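Local coordinates for putative bacteriocin (Brevibacillus laterosporus, PDB 4OZK), which probably kills bacteria as a leaderless, heat-stable, broad-spectrum class IId bacteriocin whose fold contains a defensin-like module held together by disulfides, at residues Q3-I8 and A31-G36; G20-M25 and T43-S48. All blocks are in the same frame, centred on the assembly; numbering follows the deposited sequence.

Contact 1: Q3-I8 and A31-G36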
loop_
_atom_site.group_PDB
_atom_site.type_symbol
_atom_site.label_atom_id
_atom_site.label_comp_id
_atom_site.label_asym_id
_atom_site.label_seq_id
_atom_site.Cartn_x
_atom_site.Cartn_y
_atom_site.Cartn_z
ATOM N N GLN A 3 7.369 -9.090 -0.900
ATOM C CA GLN A 3 8.774 -9.403 -0.739
ATOM C C GLN A 3 9.559 -8.811 -1.892
ATOM O O GLN A 3 9.074 -8.768 -3.031
ATOM C CB GLN A 3 8.976 -10.921 -0.693
ATOM C CG GLN A 3 9.679 -11.383 0.564
ATOM C CD GLN A 3 9.895 -12.871 0.600
ATOM O OE1 GLN A 3 8.957 -13.653 0.422
ATOM N NE2 GLN A 3 11.140 -13.280 0.829
ATOM N N CYS A 4 10.769 -8.352 -1.595
ATOM C CA CYS A 4 11.656 -7.830 -2.627
ATOM C C CYS A 4 12.668 -8.910 -2.981
ATOM O O CYS A 4 12.925 -9.798 -2.162
ATOM C CB CYS A 4 12.337 -6.554 -2.130
ATOM S SG CYS A 4 11.178 -5.155 -1.980
ATOM N N PRO A 5 13.217 -8.866 -4.210
ATOM C CA PRO A 5 14.193 -9.882 -4.620
ATOM C C PRO A 5 15.411 -9.950 -3.690
ATOM O O PRO A 5 15.932 -11.046 -3.441
ATOM C CB PRO A 5 14.610 -9.410 -6.014
ATOM C CG PRO A 5 13.418 -8.684 -6.527
ATOM C CD PRO A 5 12.847 -7.980 -5.329
ATOM N N ASP A 6 15.859 -8.796 -3.195
ATOM C CA ASP A 6 16.939 -8.748 -2.204
ATOM C C ASP A 6 16.473 -8.148 -0.883
ATOM O O ASP A 6 16.481 -8.811 0.152
ATOM C CB ASP A 6 18.132 -7.944 -2.728
ATOM C CG ASP A 6 18.887 -8.667 -3.796
ATOM O OD1 ASP A 6 18.860 -9.918 -3.786
ATOM O OD2 ASP A 6 19.499 -7.981 -4.645
ATOM N N ALA A 7 16.065 -6.884 -0.931
ATOM C CA ALA A 7 15.678 -6.175 0.276
ATOM C C ALA A 7 14.756 -4.992 -0.005
ATOM O O ALA A 7 14.756 -4.420 -1.108
ATOM C CB ALA A 7 16.916 -5.704 1.019
ATOM N N ILE A 8 13.977 -4.641 1.015
ATOM C CA ILE A 8 13.197 -3.406 1.037
ATOM C C ILE A 8 14.111 -2.225 1.436
ATOM O O ILE A 8 14.848 -2.312 2.426
ATOM C CB ILE A 8 12.009 -3.533 2.026
ATOM C CG1 ILE A 8 10.980 -4.544 1.507
ATOM C CG2 ILE A 8 11.345 -2.177 2.281
ATOM C CD1 ILE A 8 9.893 -4.900 2.512
ATOM N N ALA A 31 6.039 -1.229 -0.566
ATOM C CA ALA A 31 7.444 -1.161 -0.176
ATOM C C ALA A 31 8.252 -0.799 -1.414
ATOM O O ALA A 31 7.899 -1.194 -2.533
ATOM C CB ALA A 31 7.924 -2.481 0.428
ATOM N N ILE A 32 9.314 -0.019 -1.229
ATOM C CA ILE A 32 10.250 0.251 -2.315
ATOM C C ILE A 32 11.394 -0.762 -2.208
ATOM O O ILE A 32 11.961 -0.955 -1.122
ATOM C CB ILE A 32 10.776 1.707 -2.260
ATOM C CG1 ILE A 32 9.598 2.702 -2.281
ATOM C CG2 ILE A 32 11.769 1.979 -3.414
ATOM C CD1 ILE A 32 10.003 4.178 -2.057
ATOM N N CYS A 33 11.714 -1.434 -3.312
ATOM C CA CYS A 33 12.776 -2.449 -3.299
ATOM C C CYS A 33 14.134 -1.838 -3.631
ATOM O O CYS A 33 14.203 -0.800 -4.307
ATOM C CB CYS A 33 12.468 -3.585 -4.280
ATOM S SG CYS A 33 10.971 -4.523 -3.892
ATOM N N MET A 34 15.206 -2.470 -3.146
ATOM C CA MET A 34 16.568 -2.017 -3.441
ATOM C C MET A 34 16.795 -1.884 -4.933
ATOM O O MET A 34 17.518 -0.989 -5.385
ATOM C CB MET A 34 17.605 -3.007 -2.910
ATOM C CG MET A 34 17.962 -2.857 -1.458
ATOM S SD MET A 34 19.694 -3.318 -1.234
ATOM C CE MET A 34 19.792 -4.738 -2.311
ATOM N N ASN A 35 16.175 -2.785 -5.693
ATOM C CA ASN A 35 16.356 -2.835 -7.145
ATOM C C ASN A 35 15.575 -1.757 -7.911
ATOM O O ASN A 35 15.708 -1.624 -9.127
ATOM C CB ASN A 35 16.037 -4.242 -7.676
ATOM C CG ASN A 35 14.540 -4.534 -7.730
ATOM O OD1 ASN A 35 13.726 -3.830 -7.124
ATOM N ND2 ASN A 35 14.171 -5.590 -8.461
ATOM N N GLY A 36 14.754 -0.996 -7.192
ATOM C CA GLY A 36 14.055 0.125 -7.791
ATOM C C GLY A 36 12.571 -0.120 -7.967
ATOM O O GLY A 36 11.811 0.819 -8.224
HETATM O O HOH W 1 15.449 -5.867 -4.353
#
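C4 and C33 each carry SG anti to their own carbonyl carbon, at chi1 of -70° and -63°, which turns the two sulfurs toward each other across the neighbouring backbones. The resulting disulfide, C4 SG to C33 SG 2.0 Å with a left-handed torsion of -77° about the S-S bond, is one of the staples of this defensin-like fold. It pins the N-terminal loop to the end of strand 24-33, where C33 is buried and both half-cystines lean on V39 of the adjoining strand 38-48.

Beside the staple the backbone begins an antiparallel sheet. I8 and C33 form a non-hydrogen-bonded pair, and the nearly straight bond from M34 N to A7 O, 2.9 Å long, follows just beyond it. C33 opens a type I turn that ends at G36, closed by a bond from G36 N to C33 O.

M34 and N35, the inner residues of the turn, both point toward the N-terminal loop. M34, bent at its second and third torsions, lays CG 3.9 Å from A7 CB and brings its methyl CE across D6, 3.6 Å from CB. N35 crosses P5 at about a right angle, ND2 lying 3.7 Å from the ring's CG, while its OD1 is hydrogen-bonded to T37 OG1. A water accepts from D6 N and, weakly, from N35 N. At the other end, I8 CD1 rests 3.8 Å from A31 CB.

Contact 2: G20-M25 and T43-S48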
loop_
_atom_site.group_PDB
_atom_site.type_symbol
_atom_site.label_atom_id
_atom_site.label_comp_id
_atom_site.label_asym_id
_atom_site.label_seq_id
_atom_site.Cartn_x
_atom_site.Cartn_y
_atom_site.Cartn_z
ATOM N N GLY A 20 -16.975 2.845 -2.300
ATOM C CA GLY A 20 -18.402 3.125 -2.405
ATOM C C GLY A 20 -19.323 2.075 -1.811
ATOM O O GLY A 20 -20.464 2.361 -1.426
ATOM N N LEU A 21 -18.835 0.844 -1.738
ATOM C CA LEU A 21 -19.649 -0.258 -1.244
ATOM C C LEU A 21 -19.404 -0.500 0.243
ATOM O O LEU A 21 -20.330 -0.790 1.013
ATOM C CB LEU A 21 -19.329 -1.528 -2.031
ATOM C CG LEU A 21 -19.712 -1.537 -3.501
ATOM C CD1 LEU A 21 -19.424 -2.905 -4.091
ATOM C CD2 LEU A 21 -21.181 -1.184 -3.621
ATOM N N GLU A 22 -18.144 -0.398 0.642
ATOM C CA GLU A 22 -17.782 -0.647 2.027
ATOM C C GLU A 22 -18.038 0.585 2.877
ATOM O O GLU A 22 -18.113 0.487 4.107
ATOM C CB GLU A 22 -16.312 -1.075 2.132
ATOM C CG GLU A 22 -16.030 -2.434 1.506
ATOM C CD GLU A 22 -16.886 -3.540 2.106
ATOM O OE1 GLU A 22 -17.064 -3.558 3.346
ATOM O OE2 GLU A 22 -17.391 -4.395 1.340
ATOM N N ASN A 23 -18.182 1.735 2.209
ATOM C CA ASN A 23 -18.366 3.028 2.878
ATOM C C ASN A 23 -17.253 3.279 3.892
ATOM O O ASN A 23 -17.498 3.683 5.029
ATOM C CB ASN A 23 -19.759 3.137 3.515
ATOM C CG ASN A 23 -20.875 3.079 2.481
ATOM O OD1 ASN A 23 -20.887 3.860 1.522
ATOM N ND2 ASN A 23 -21.804 2.140 2.657
ATOM N N LYS A 24 -16.026 3.022 3.450
ATOM C CA LYS A 24 -14.838 3.127 4.283
ATOM C C LYS A 24 -13.650 3.432 3.379
ATOM O O LYS A 24 -13.601 2.971 2.229
ATOM C CB LYS A 24 -14.632 1.815 5.047
ATOM C CG LYS A 24 -13.364 1.728 5.867
ATOM C CD LYS A 24 -13.442 0.550 6.835
ATOM C CE LYS A 24 -14.416 0.840 7.969
ATOM N NZ LYS A 24 -14.958 -0.402 8.593
ATOM N N MET A 25 -12.705 4.223 3.882
ATOM C CA MET A 25 -11.553 4.626 3.084
ATOM C C MET A 25 -10.437 3.589 3.109
ATOM O O MET A 25 -10.169 2.966 4.145
ATOM C CB MET A 25 -10.995 5.959 3.585
ATOM C CG MET A 25 -12.016 7.069 3.707
ATOM S SD MET A 25 -11.182 8.572 4.237
ATOM C CE MET A 25 -9.723 7.866 5.007
ATOM N N THR A 43 -3.427 -3.541 2.022
ATOM C CA THR A 43 -4.446 -2.521 1.891
ATOM C C THR A 43 -4.675 -2.000 3.294
ATOM O O THR A 43 -4.977 -2.772 4.209
ATOM C CB THR A 43 -5.768 -3.106 1.372
ATOM O OG1 THR A 43 -5.540 -3.820 0.141
ATOM C CG2 THR A 43 -6.775 -1.991 1.157
ATOM N N GLU A 44 -4.501 -0.695 3.478
ATOM C CA GLU A 44 -4.791 -0.086 4.767
ATOM C C GLU A 44 -6.187 0.530 4.747
ATOM O O GLU A 44 -6.530 1.289 3.836
ATOM C CB GLU A 44 -3.732 0.964 5.122
ATOM C CG GLU A 44 -4.009 1.698 6.418
ATOM C CD GLU A 44 -2.828 2.531 6.883
ATOM O OE1 GLU A 44 -2.864 2.994 8.054
ATOM O OE2 GLU A 44 -1.874 2.719 6.084
ATOM N N TRP A 45 -7.000 0.192 5.744
ATOM C CA TRP A 45 -8.352 0.734 5.821
ATOM C C TRP A 45 -8.427 1.846 6.865
ATOM O O TRP A 45 -7.863 1.719 7.960
ATOM C CB TRP A 45 -9.364 -0.388 6.096
ATOM C CG TRP A 45 -9.501 -1.346 4.916
ATOM C CD1 TRP A 45 -8.790 -2.504 4.690
ATOM C CD2 TRP A 45 -10.392 -1.202 3.798
ATOM N NE1 TRP A 45 -9.191 -3.080 3.500
ATOM C CE2 TRP A 45 -10.176 -2.307 2.938
ATOM C CE3 TRP A 45 -11.359 -0.245 3.448
ATOM C CZ2 TRP A 45 -10.902 -2.480 1.735
ATOM C CZ3 TRP A 45 -12.078 -0.414 2.249
ATOM C CH2 TRP A 45 -11.844 -1.523 1.413
ATOM N N GLY A 46 -9.113 2.938 6.513
ATOM C CA GLY A 46 -9.157 4.121 7.351
ATOM C C GLY A 46 -10.538 4.406 7.895
ATOM O O GLY A 46 -11.264 3.478 8.273
ATOM N N SER A 47 -10.903 5.689 7.939
ATOM C CA SER A 47 -12.212 6.104 8.471
ATOM C C SER A 47 -13.370 5.960 7.470
ATOM O O SER A 47 -13.173 5.591 6.302
ATOM C CB SER A 47 -12.158 7.534 9.028
ATOM O OG SER A 47 -11.617 8.444 8.089
ATOM N N SER A 48 -14.579 6.252 7.939
ATOM C CA SER A 48 -15.784 6.061 7.136
ATOM C C SER A 48 -16.022 7.107 6.048
ATOM O O SER A 48 -15.435 8.196 6.066
ATOM C CB SER A 48 -17.006 5.993 8.043
ATOM O OG SER A 48 -16.873 4.891 8.920
#
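M25 lays its side chain along S47 at the far end of the hairpin formed by strands 24-33 and 38-48. Its backbone makes two bonds with consecutive residues of the opposite strand: M25 N donates to S47 O at 2.8 Å, and M25 O accepts from G46 N at 2.6 Å, the donor tilted 30° from the carbonyl plane. One residue thus faces two, a beta bulge, and the chain turns a corner at S47.

From its root, the methionine follows the serine. CB lies 3.5 Å from S47 O. CG, placed beside the backbone N by a chi1 of -52°, comes closer still, 3.2 Å from that same carbonyl oxygen. SD then passes S47 OG at 3.9 Å, and the bend at the third torsion carries CE to 3.7 Å from this hydroxyl oxygen.

K24 and W45 make a second patch, their side chains crossing at about a right angle. The lysine's CG lies 3.7 Å from CE3 on the six-membered part of the indole, and its next two methylenes run on past the G46 carbonyl oxygen. T43 CG2 sits over one face of the indole, offset toward its rim, and Y26 also meets the ring. Toward the chain end, K24 and S48 form a non-hydrogen-bonded antiparallel pair.

E44 forms a salt bridge with R27, which ties the two arms of the hairpin together, while M25 and E44 both touch Y16 and so join this end of it to the outer strand 8-19.

Overall arrangement
From the N terminus, the loop 3-8 leads into strand 8-19, and contact 1 returns to it only when the chain reaches the end of strand 24-33, closing a long loop around the first two strands. Segment 20-25 lies inside that loop, whereas its partner 43-48 comes after it, so contacts 1 and 2 cross rather than nest. Contact 2 pairs the two arms of the hairpin 24-33 and 38-48 at the end away from its turn, next to the C terminus. The two contacts lie on opposite sides of the chain's centre, with their own centres about 28 Å apart. Strand 24-33, central in the three-stranded antiparallel sheet, gives one end to each contact.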